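Local coordinates for RNA-binding protein RMD9, mitochondrial (Saccharomyces cerevisiae S288C, PDB 7A9X), which binds a dodecameric motif in the 3'-UTRs of mitochondrial mRNAs and takes part in the processing or stability of these transcripts, at residues N246-L251 with L265-Q270; E285-F290 with D310-K315; L218-T223 with I256-Y261. All blocks are in the same frame, centred on the assembly; numbering follows the deposited sequence.

Contact 1 (N246-L251 with L265-Q270); sequences NLYSGL and LSLFGQ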
loop_
_atom_site.group_PDB
_atom_site.type_symbol
_atom_site.label_atom_id
_atom_site.label_comp_id
_atom_site.label_asym_id
_atom_site.label_seq_id
_atom_site.Cartn_x
_atom_site.Cartn_y
_atom_site.Cartn_z
ATOM N N ASN A 246 -10.735 17.196 15.875
ATOM C CA ASN A 246 -10.575 15.749 15.777
ATOM C C ASN A 246 -11.732 15.012 16.439
ATOM O O ASN A 246 -12.009 13.858 16.092
ATOM C CB ASN A 246 -9.243 15.320 16.394
ATOM C CG ASN A 246 -8.715 14.029 15.797
ATOM O OD1 ASN A 246 -8.923 13.752 14.617
ATOM N ND2 ASN A 246 -8.030 13.231 16.612
ATOM N N LEU A 247 -12.410 15.650 17.398
ATOM C CA LEU A 247 -13.629 15.062 17.947
ATOM C C LEU A 247 -14.759 15.116 16.926
ATOM O O LEU A 247 -15.515 14.149 16.778
ATOM C CB LEU A 247 -14.027 15.778 19.239
ATOM C CG LEU A 247 -15.208 15.200 20.023
ATOM C CD1 LEU A 247 -14.962 13.744 20.385
ATOM C CD2 LEU A 247 -15.484 16.024 21.275
ATOM N N TYR A 248 -14.886 16.240 16.215
ATOM C CA TYR A 248 -15.783 16.294 15.065
ATOM C C TYR A 248 -15.473 15.178 14.077
ATOM O O TYR A 248 -16.372 14.450 13.640
ATOM C CB TYR A 248 -15.665 17.651 14.366
ATOM C CG TYR A 248 -16.474 18.772 14.979
ATOM C CD1 TYR A 248 -17.861 18.771 14.914
ATOM C CD2 TYR A 248 -15.847 19.849 15.597
ATOM C CE1 TYR A 248 -18.603 19.800 15.462
ATOM C CE2 TYR A 248 -16.580 20.882 16.145
ATOM C CZ TYR A 248 -17.956 20.851 16.076
ATOM O OH TYR A 248 -18.691 21.877 16.622
ATOM N N SER A 249 -14.193 15.021 13.726
ATOM C CA SER A 249 -13.810 14.114 12.648
ATOM C C SER A 249 -14.183 12.674 12.976
ATOM O O SER A 249 -14.802 11.979 12.162
ATOM C CB SER A 249 -12.311 14.230 12.374
ATOM O OG SER A 249 -11.932 13.373 11.312
ATOM N N GLY A 250 -13.806 12.203 14.165
ATOM C CA GLY A 250 -14.144 10.841 14.549
ATOM C C GLY A 250 -15.642 10.606 14.614
ATOM O O GLY A 250 -16.134 9.546 14.218
ATOM N N LEU A 251 -16.387 11.597 15.105
ATOM C CA LEU A 251 -17.835 11.448 15.207
ATOM C C LEU A 251 -18.487 11.437 13.827
ATOM O O LEU A 251 -19.446 10.690 13.593
ATOM C CB LEU A 251 -18.416 12.565 16.070
ATOM C CG LEU A 251 -19.811 12.337 16.655
ATOM C CD1 LEU A 251 -19.873 11.005 17.385
ATOM C CD2 LEU A 251 -20.182 13.475 17.590
ATOM N N LEU A 265 -23.389 15.030 8.178
ATOM C CA LEU A 265 -23.294 16.282 7.435
ATOM C C LEU A 265 -23.493 17.493 8.337
ATOM O O LEU A 265 -22.917 18.557 8.079
ATOM C CB LEU A 265 -24.317 16.298 6.301
ATOM C CG LEU A 265 -24.115 15.259 5.201
ATOM C CD1 LEU A 265 -25.364 15.153 4.350
ATOM C CD2 LEU A 265 -22.914 15.611 4.338
ATOM N N SER A 266 -24.302 17.357 9.388
ATOM C CA SER A 266 -24.515 18.472 10.307
ATOM C C SER A 266 -23.239 18.800 11.073
ATOM O O SER A 266 -22.853 19.970 11.185
ATOM C CB SER A 266 -25.656 18.148 11.269
ATOM O OG SER A 266 -25.871 19.204 12.186
ATOM N N LEU A 267 -22.572 17.776 11.613
ATOM C CA LEU A 267 -21.293 17.999 12.278
ATOM C C LEU A 267 -20.231 18.477 11.298
ATOM O O LEU A 267 -19.351 19.261 11.673
ATOM C CB LEU A 267 -20.834 16.720 12.977
ATOM C CG LEU A 267 -21.740 16.159 14.076
ATOM C CD1 LEU A 267 -21.425 14.693 14.316
ATOM C CD2 LEU A 267 -21.588 16.956 15.362
ATOM N N PHE A 268 -20.296 18.018 10.044
ATOM C CA PHE A 268 -19.324 18.444 9.044
ATOM C C PHE A 268 -19.435 19.937 8.771
ATOM O O PHE A 268 -18.418 20.620 8.601
ATOM C CB PHE A 268 -19.512 17.638 7.759
ATOM C CG PHE A 268 -18.513 17.964 6.685
ATOM C CD1 PHE A 268 -17.210 17.501 6.769
ATOM C CD2 PHE A 268 -18.879 18.723 5.588
ATOM C CE1 PHE A 268 -16.289 17.797 5.780
ATOM C CE2 PHE A 268 -17.963 19.021 4.596
ATOM C CZ PHE A 268 -16.667 18.558 4.691
ATOM N N GLY A 269 -20.661 20.463 8.734
ATOM C CA GLY A 269 -20.838 21.892 8.543
ATOM C C GLY A 269 -20.269 22.712 9.684
ATOM O O GLY A 269 -19.650 23.756 9.460
ATOM N N GLN A 270 -20.468 22.254 10.925
ATOM C CA GLN A 270 -19.902 22.964 12.069
ATOM C C GLN A 270 -18.380 22.887 12.066
ATOM O O GLN A 270 -17.703 23.856 12.427
ATOM C CB GLN A 270 -20.458 22.398 13.375
ATOM C CG GLN A 270 -21.937 22.645 13.604
ATOM C CD GLN A 270 -22.382 22.184 14.977
ATOM O OE1 GLN A 270 -21.589 21.642 15.746
ATOM N NE2 GLN A 270 -23.655 22.397 15.292
#
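Tyr248 and Gln270 meet through side chains that both leave their helices with CG beside the backbone N and anti to the carbonyl carbon (chi1 -82° and -67°). The tyrosine ring thereby reaches the second helix, while the glutamine, extended beyond CG, carries its amide to the hydroxyl. Tyr248 OH donates a hydrogen bond to Gln270 OE1 at 3.0 Å. The acceptor lies at the ring edge, near its plane, and the amide plane stands almost perpendicular to the ring; the hydroxyl is tilted out of the carbonyl plane. Gln270 CB also packs on the phenol, 3.8 Å from Tyr248 CE1.

Nearer the ring's root, Tyr248 CD1 comes to 3.6 Å from the backbone Leu267 O, an oblique approach, with Leu267 CB and CD2 also in contact with the ring. The other branch of that leucine, CD1, meets Leu251 one turn further along, 3.7 Å from Leu251 CG. The two short helical segments run antiparallel at 159°, their axes 9.5 Å apart: this is the helix-turn-helix hairpin of a pentatricopeptide repeat, inferred here as the third. Tyr233 and Ile236 of helix 227-237 close on Leu267 and Tyr248, respectively.

The polar tip is shared: the hydroxyl donates to Gln270 and is also hydrogen-bonded to Lys274 NZ, while Gln270 NE2 bonds to Ile237 O. A phenylalanine in place of Tyr248 would probably leave Gln270 OE1 without its hydroxyl donor and Lys274 NZ without this partner. The chemistry implies an apolar seam finished by a polar chain that links the hairpin to the preceding repeat and probably fixes the rotation of the amide.

Contact 2 (E285-F290 with D310-K315); sequences ETHLSF and DEMPYK. With nucleotides of chain B.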
loop_
_atom_site.group_PDB
_atom_site.type_symbol
_atom_site.label_atom_id
_atom_site.label_comp_id
_atom_site.label_asym_id
_atom_site.label_seq_id
_atom_site.Cartn_x
_atom_site.Cartn_y
_atom_site.Cartn_z
ATOM N N GLU A 285 -9.760 14.599 5.891
ATOM C CA GLU A 285 -10.098 13.246 6.325
ATOM C C GLU A 285 -11.598 12.998 6.239
ATOM O O GLU A 285 -12.038 11.969 5.715
ATOM C CB GLU A 285 -9.609 13.004 7.754
ATOM C CG GLU A 285 -8.108 12.890 7.910
ATOM C CD GLU A 285 -7.722 12.169 9.185
ATOM O OE1 GLU A 285 -7.530 10.936 9.135
ATOM O OE2 GLU A 285 -7.629 12.834 10.239
ATOM N N THR A 286 -12.403 13.934 6.749
ATOM C CA THR A 286 -13.849 13.741 6.729
ATOM C C THR A 286 -14.385 13.742 5.304
ATOM O O THR A 286 -15.169 12.861 4.933
ATOM C CB THR A 286 -14.542 14.814 7.571
ATOM O OG1 THR A 286 -14.061 16.107 7.190
ATOM C CG2 THR A 286 -14.264 14.584 9.044
ATOM N N HIS A 287 -13.962 14.712 4.486
ATOM C CA HIS A 287 -14.398 14.757 3.093
ATOM C C HIS A 287 -14.093 13.444 2.384
ATOM O O HIS A 287 -14.971 12.851 1.746
ATOM C CB HIS A 287 -13.733 15.932 2.374
ATOM C CG HIS A 287 -14.291 16.210 1.012
ATOM N ND1 HIS A 287 -14.717 17.463 0.627
ATOM C CD2 HIS A 287 -14.475 15.405 -0.062
ATOM C CE1 HIS A 287 -15.150 17.415 -0.620
ATOM N NE2 HIS A 287 -15.014 16.178 -1.061
ATOM N N LEU A 288 -12.850 12.965 2.497
ATOM C CA LEU A 288 -12.495 11.689 1.884
ATOM C C LEU A 288 -13.295 10.538 2.479
ATOM O O LEU A 288 -13.585 9.560 1.781
ATOM C CB LEU A 288 -10.997 11.425 2.035
ATOM C CG LEU A 288 -10.059 12.361 1.270
ATOM C CD1 LEU A 288 -8.607 12.018 1.565
ATOM C CD2 LEU A 288 -10.336 12.299 -0.224
ATOM N N SER A 289 -13.663 10.632 3.760
ATOM C CA SER A 289 -14.486 9.591 4.366
ATOM C C SER A 289 -15.858 9.512 3.703
ATOM O O SER A 289 -16.400 8.416 3.516
ATOM C CB SER A 289 -14.620 9.836 5.869
ATOM O OG SER A 289 -15.317 8.774 6.495
ATOM N N PHE A 290 -16.434 10.662 3.329
ATOM C CA PHE A 290 -17.708 10.641 2.615
ATOM C C PHE A 290 -17.585 9.938 1.271
ATOM O O PHE A 290 -18.557 9.347 0.787
ATOM C CB PHE A 290 -18.237 12.062 2.406
ATOM C CG PHE A 290 -18.915 12.648 3.609
ATOM C CD1 PHE A 290 -20.197 12.251 3.963
ATOM C CD2 PHE A 290 -18.280 13.611 4.376
ATOM C CE1 PHE A 290 -20.828 12.797 5.069
ATOM C CE2 PHE A 290 -18.906 14.160 5.483
ATOM C CZ PHE A 290 -20.181 13.753 5.829
ATOM N N ASP A 310 -13.291 21.208 -8.038
ATOM C CA ASP A 310 -12.555 22.181 -7.229
ATOM C C ASP A 310 -13.512 23.139 -6.515
ATOM O O ASP A 310 -13.321 24.357 -6.501
ATOM C CB ASP A 310 -11.542 22.945 -8.087
ATOM C CG ASP A 310 -10.350 23.434 -7.291
ATOM O OD1 ASP A 310 -10.217 23.041 -6.115
ATOM O OD2 ASP A 310 -9.547 24.217 -7.843
ATOM N N GLU A 311 -14.557 22.567 -5.913
ATOM C CA GLU A 311 -15.617 23.341 -5.280
ATOM C C GLU A 311 -15.334 23.691 -3.825
ATOM O O GLU A 311 -16.033 24.543 -3.265
ATOM C CB GLU A 311 -16.944 22.575 -5.347
ATOM C CG GLU A 311 -17.438 22.280 -6.749
ATOM C CD GLU A 311 -18.748 21.519 -6.742
ATOM O OE1 GLU A 311 -19.383 21.443 -5.669
ATOM O OE2 GLU A 311 -19.140 20.993 -7.805
ATOM N N MET A 312 -14.356 23.073 -3.209
ATOM C CA MET A 312 -14.250 23.323 -1.781
ATOM C C MET A 312 -13.310 24.489 -1.499
ATOM O O MET A 312 -12.375 24.738 -2.265
ATOM C CB MET A 312 -13.751 22.074 -1.061
ATOM C CG MET A 312 -14.632 20.869 -1.306
ATOM S SD MET A 312 -16.370 21.293 -1.083
ATOM C CE MET A 312 -16.749 20.377 0.405
ATOM N N PRO A 313 -13.547 25.229 -0.412
ATOM C CA PRO A 313 -12.649 26.338 -0.059
ATOM C C PRO A 313 -11.303 25.897 0.492
ATOM O O PRO A 313 -10.446 26.754 0.736
ATOM C CB PRO A 313 -13.451 27.109 1.001
ATOM C CG PRO A 313 -14.352 26.087 1.601
ATOM C CD PRO A 313 -14.722 25.164 0.476
ATOM N N TYR A 314 -11.084 24.601 0.694
ATOM C CA TYR A 314 -9.817 24.080 1.183
ATOM C C TYR A 314 -9.196 23.166 0.136
ATOM O O TYR A 314 -9.900 22.569 -0.685
ATOM C CB TYR A 314 -10.002 23.309 2.498
ATOM C CG TYR A 314 -11.117 22.287 2.451
ATOM C CD1 TYR A 314 -10.890 20.998 1.982
ATOM C CD2 TYR A 314 -12.398 22.613 2.871
ATOM C CE1 TYR A 314 -11.908 20.066 1.934
ATOM C CE2 TYR A 314 -13.422 21.688 2.827
ATOM C CZ TYR A 314 -13.172 20.418 2.358
ATOM O OH TYR A 314 -14.193 19.499 2.315
ATOM N N LYS A 315 -7.870 23.064 0.174
ATOM C CA LYS A 315 -7.172 22.110 -0.674
ATOM C C LYS A 315 -7.516 20.688 -0.251
ATOM O O LYS A 315 -7.798 20.414 0.918
ATOM C CB LYS A 315 -5.661 22.315 -0.593
ATOM C CG LYS A 315 -5.199 23.725 -0.888
ATOM C CD LYS A 315 -3.883 23.995 -0.188
ATOM C CE LYS A 315 -2.775 23.093 -0.707
ATOM N NZ LYS A 315 -2.189 23.624 -1.965
ATOM P P U B 5 -3.806 14.657 11.292
ATOM O OP1 U B 5 -4.744 13.551 11.608
ATOM O OP2 U B 5 -2.396 14.581 11.746
ATOM O "O5'" U B 5 -3.812 14.825 9.711
ATOM C "C5'" U B 5 -5.029 15.010 9.005
ATOM C "C4'" U B 5 -4.771 15.263 7.543
ATOM O "O4'" U B 5 -4.075 16.528 7.384
ATOM C "C3'" U B 5 -3.859 14.257 6.862
ATOM O "O3'" U B 5 -4.517 13.061 6.493
ATOM C "C2'" U B 5 -3.307 15.051 5.689
ATOM O "O2'" U B 5 -4.258 15.134 4.642
ATOM C "C1'" U B 5 -3.152 16.437 6.317
ATOM N N1 U B 5 -1.784 16.636 6.846
ATOM C C2 U B 5 -0.823 17.004 5.925
ATOM O O2 U B 5 -1.076 17.178 4.745
ATOM N N3 U B 5 0.439 17.168 6.439
ATOM C C4 U B 5 0.827 16.997 7.751
ATOM O O4 U B 5 2.005 17.182 8.057
ATOM C C5 U B 5 -0.223 16.609 8.645
ATOM C C6 U B 5 -1.464 16.443 8.171
#
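His287 and Tyr314 form the close-fitting heart of the contact, joined by a hydrogen bond of 2.7 Å between His287 ND1 and Tyr314 OH. The bond is nearly straight (162°), and either partner could be the donor. The hydroxyl lies in the plane of the imidazole, at its edge; the two rings meet rim to rim, their planes 81° apart, so neither lies over the other. His287 places its ring here with CG anti to the backbone N (chi1 -170°), whereas Tyr314 holds CG between its backbone N and carbonyl carbon.

Met312 meets the imidazole from the opposite direction. Its chain bends at chi2 and chi3, bringing CE to the imidazole edge, 3.5 Å from His287 CE1, with the sulfur also edge-on. The same residue covers one face of the tyrosine: Met312 CB stands 3.8 Å above the centre of the Tyr314 ring. Together they tie the first helix of the fourth inferred pentatricopeptide repeat to the linker behind its second helix, 297-308, which ends in a Schellman motif at Asp310. Phe303 of that helix accepts a hydrogen bond at its backbone O from His287 NE2 and meets the imidazole edge-to-face, so both ring nitrogens are engaged.

The outer part of the linker is looser. Met312 itself remains partly exposed, and apart from the buried Tyr314 the linker 310-315 is otherwise largely solvent-facing within the monomer. On a different side of segment 285-290, toward the RNA, Glu285 OE2 lies 3.3 Å from OP1 of U5 of chain B, while Glu285 CG and CD brush the ribose side. Two negatively charged groups would probably repel each other there, and Lys253 offers Glu285 OE1 a long, weak ion pair.

Contact 3 (L218-T223 with I256-Y261); sequences LLYAKT and IKAEDY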
loop_
_atom_site.group_PDB
_atom_site.type_symbol
_atom_site.label_atom_id
_atom_site.label_comp_id
_atom_site.label_asym_id
_atom_site.label_seq_id
_atom_site.Cartn_x
_atom_site.Cartn_y
_atom_site.Cartn_z
ATOM N N LEU A 218 -12.683 3.525 15.984
ATOM C CA LEU A 218 -12.260 2.185 16.384
ATOM C C LEU A 218 -13.268 1.552 17.333
ATOM O O LEU A 218 -13.507 0.339 17.275
ATOM C CB LEU A 218 -10.878 2.235 17.032
ATOM C CG LEU A 218 -9.731 2.779 16.181
ATOM C CD1 LEU A 218 -8.412 2.602 16.912
ATOM C CD2 LEU A 218 -9.691 2.099 14.822
ATOM N N LEU A 219 -13.870 2.354 18.214
ATOM C CA LEU A 219 -14.847 1.818 19.156
ATOM C C LEU A 219 -16.136 1.419 18.450
ATOM O O LEU A 219 -16.749 0.402 18.794
ATOM C CB LEU A 219 -15.133 2.841 20.258
ATOM C CG LEU A 219 -13.941 3.221 21.139
ATOM C CD1 LEU A 219 -14.370 4.158 22.257
ATOM C CD2 LEU A 219 -13.276 1.976 21.706
ATOM N N TYR A 220 -16.566 2.206 17.461
ATOM C CA TYR A 220 -17.768 1.847 16.719
ATOM C C TYR A 220 -17.549 0.603 15.869
ATOM O O TYR A 220 -18.484 -0.179 15.666
ATOM C CB TYR A 220 -18.226 3.008 15.838
ATOM C CG TYR A 220 -19.433 2.653 15.005
ATOM C CD1 TYR A 220 -20.703 2.619 15.570
ATOM C CD2 TYR A 220 -19.304 2.329 13.660
ATOM C CE1 TYR A 220 -21.811 2.284 14.817
ATOM C CE2 TYR A 220 -20.408 1.993 12.898
ATOM C CZ TYR A 220 -21.658 1.974 13.483
ATOM O OH TYR A 220 -22.758 1.640 12.730
ATOM N N ALA A 221 -16.331 0.408 15.360
ATOM C CA ALA A 221 -16.029 -0.810 14.618
ATOM C C ALA A 221 -16.175 -2.039 15.503
ATOM O O ALA A 221 -16.667 -3.083 15.058
ATOM C CB ALA A 221 -14.619 -0.731 14.034
ATOM N N LYS A 222 -15.763 -1.931 16.767
ATOM C CA LYS A 222 -15.815 -3.071 17.673
ATOM C C LYS A 222 -17.203 -3.241 18.279
ATOM O O LYS A 222 -17.792 -4.325 18.207
ATOM C CB LYS A 222 -14.766 -2.911 18.776
ATOM C CG LYS A 222 -14.733 -4.053 19.783
ATOM C CD LYS A 222 -13.660 -3.822 20.835
ATOM C CE LYS A 222 -13.582 -4.978 21.817
ATOM N NZ LYS A 222 -12.513 -4.766 22.829
ATOM N N THR A 223 -17.744 -2.180 18.878
ATOM C CA THR A 223 -18.979 -2.295 19.640
ATOM C C THR A 223 -20.229 -2.136 18.786
ATOM O O THR A 223 -21.277 -2.693 19.133
ATOM C CB THR A 223 -19.000 -1.254 20.764
ATOM O OG1 THR A 223 -19.161 0.056 20.206
ATOM C CG2 THR A 223 -17.704 -1.301 21.562
ATOM N N ILE A 256 -20.929 8.228 9.350
ATOM C CA ILE A 256 -20.863 7.815 7.952
ATOM C C ILE A 256 -20.970 6.299 7.847
ATOM O O ILE A 256 -21.744 5.768 7.039
ATOM C CB ILE A 256 -19.569 8.336 7.300
ATOM C CG1 ILE A 256 -19.639 9.852 7.106
ATOM C CG2 ILE A 256 -19.316 7.636 5.974
ATOM C CD1 ILE A 256 -18.381 10.447 6.503
ATOM N N LYS A 257 -20.192 5.580 8.661
ATOM C CA LYS A 257 -20.304 4.126 8.708
ATOM C C LYS A 257 -21.697 3.693 9.149
ATOM O O LYS A 257 -22.258 2.736 8.604
ATOM C CB LYS A 257 -19.246 3.546 9.647
ATOM C CG LYS A 257 -17.839 3.516 9.075
ATOM C CD LYS A 257 -17.701 2.446 8.005
ATOM C CE LYS A 257 -16.263 2.337 7.524
ATOM N NZ LYS A 257 -16.098 1.230 6.544
ATOM N N ALA A 258 -22.273 4.384 10.136
ATOM C CA ALA A 258 -23.617 4.049 10.586
ATOM C C ALA A 258 -24.695 4.516 9.618
ATOM O O ALA A 258 -25.873 4.228 9.846
ATOM C CB ALA A 258 -23.872 4.643 11.971
ATOM N N GLU A 259 -24.315 5.227 8.556
ATOM C CA GLU A 259 -25.227 5.734 7.533
ATOM C C GLU A 259 -26.242 6.722 8.095
ATOM O O GLU A 259 -27.278 6.975 7.469
ATOM C CB GLU A 259 -25.941 4.593 6.802
ATOM C CG GLU A 259 -24.986 3.564 6.217
ATOM C CD GLU A 259 -25.634 2.703 5.152
ATOM O OE1 GLU A 259 -25.984 3.244 4.082
ATOM O OE2 GLU A 259 -25.790 1.486 5.386
ATOM N N ASP A 260 -25.967 7.288 9.273
ATOM C CA ASP A 260 -26.726 8.430 9.778
ATOM C C ASP A 260 -26.109 9.693 9.179
ATOM O O ASP A 260 -25.424 10.480 9.837
ATOM C CB ASP A 260 -26.729 8.460 11.301
ATOM C CG ASP A 260 -27.774 9.409 11.869
ATOM O OD1 ASP A 260 -28.166 10.365 11.172
ATOM O OD2 ASP A 260 -28.209 9.193 13.018
ATOM N N TYR A 261 -26.387 9.883 7.889
ATOM C CA TYR A 261 -25.696 10.912 7.121
ATOM C C TYR A 261 -26.094 12.320 7.545
ATOM O O TYR A 261 -25.271 13.240 7.466
ATOM C CB TYR A 261 -25.955 10.704 5.628
ATOM C CG TYR A 261 -25.460 9.367 5.119
ATOM C CD1 TYR A 261 -24.103 9.070 5.101
ATOM C CD2 TYR A 261 -26.347 8.403 4.657
ATOM C CE1 TYR A 261 -23.642 7.851 4.636
ATOM C CE2 TYR A 261 -25.895 7.179 4.191
ATOM C CZ TYR A 261 -24.540 6.911 4.183
ATOM O OH TYR A 261 -24.076 5.700 3.723
#
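Tyr220 makes all of the apolar contact, its ring lying obliquely against Lys257 and Ala258 at the end of helix 245-257. With CG anti to the backbone N (chi1 177°), the ring extends from helix 209-223 to these two residues. Tyr220 CE2 rests 3.8 Å from Lys257 CB, whereas the far end of the ring reaches the alanine: Tyr220 CZ is 3.8 Å and Tyr220 OH 3.3 Å from Ala258 CB. Lys257 bends at chi2, and its ammonium group turns to a long, weak ion pair with Asp293.

No hydrogen bond spans the two segments; the polar interactions instead lie within each segment, near the helix ends. Thr223 OG1 bonds to Leu219 O at 2.8 Å, approaching from above the carbonyl plane, and the same oxygen accepts from Thr223 N. In 256-261, Glu259, just past helix 245-257, has positive phi and forms a Schellman motif, after which Asp260 caps the next helix. Tyr261 OH donates to Glu259 OE1 at 3.1 Å, while Glu259 CA lies over one face of the Tyr261 ring, offset toward the rim.

The contact is a surface one, joining the first helices of the second and third inferred pentatricopeptide repeats at their C-terminal ends. Leu226 and Val254 also touch Tyr220, helix 184-193 packs behind Leu218 and Leu219, and helix 281-292 meets Ile256.

In the fold
From the N terminus, contact 3 opens first, on helix 209-223, and closes at 256-261 after passing helix 227-237. Contact 1 opens within that span, at 246-251, and closes beyond it at 265-270, so the two cross; both use helix 245-257. Contact 3 thus joins consecutive repeats, whereas contact 1 closes one hairpin. Contact 2 follows both in series, bringing the linker at 310-315 back to helix 281-292. It touches its predecessors directly: Thr286 and Tyr314 pack on Phe268 of contact 1, and Ser289 and Phe290 on Ile256 of contact 3. Together they connect successive helical hairpins of the repeat array.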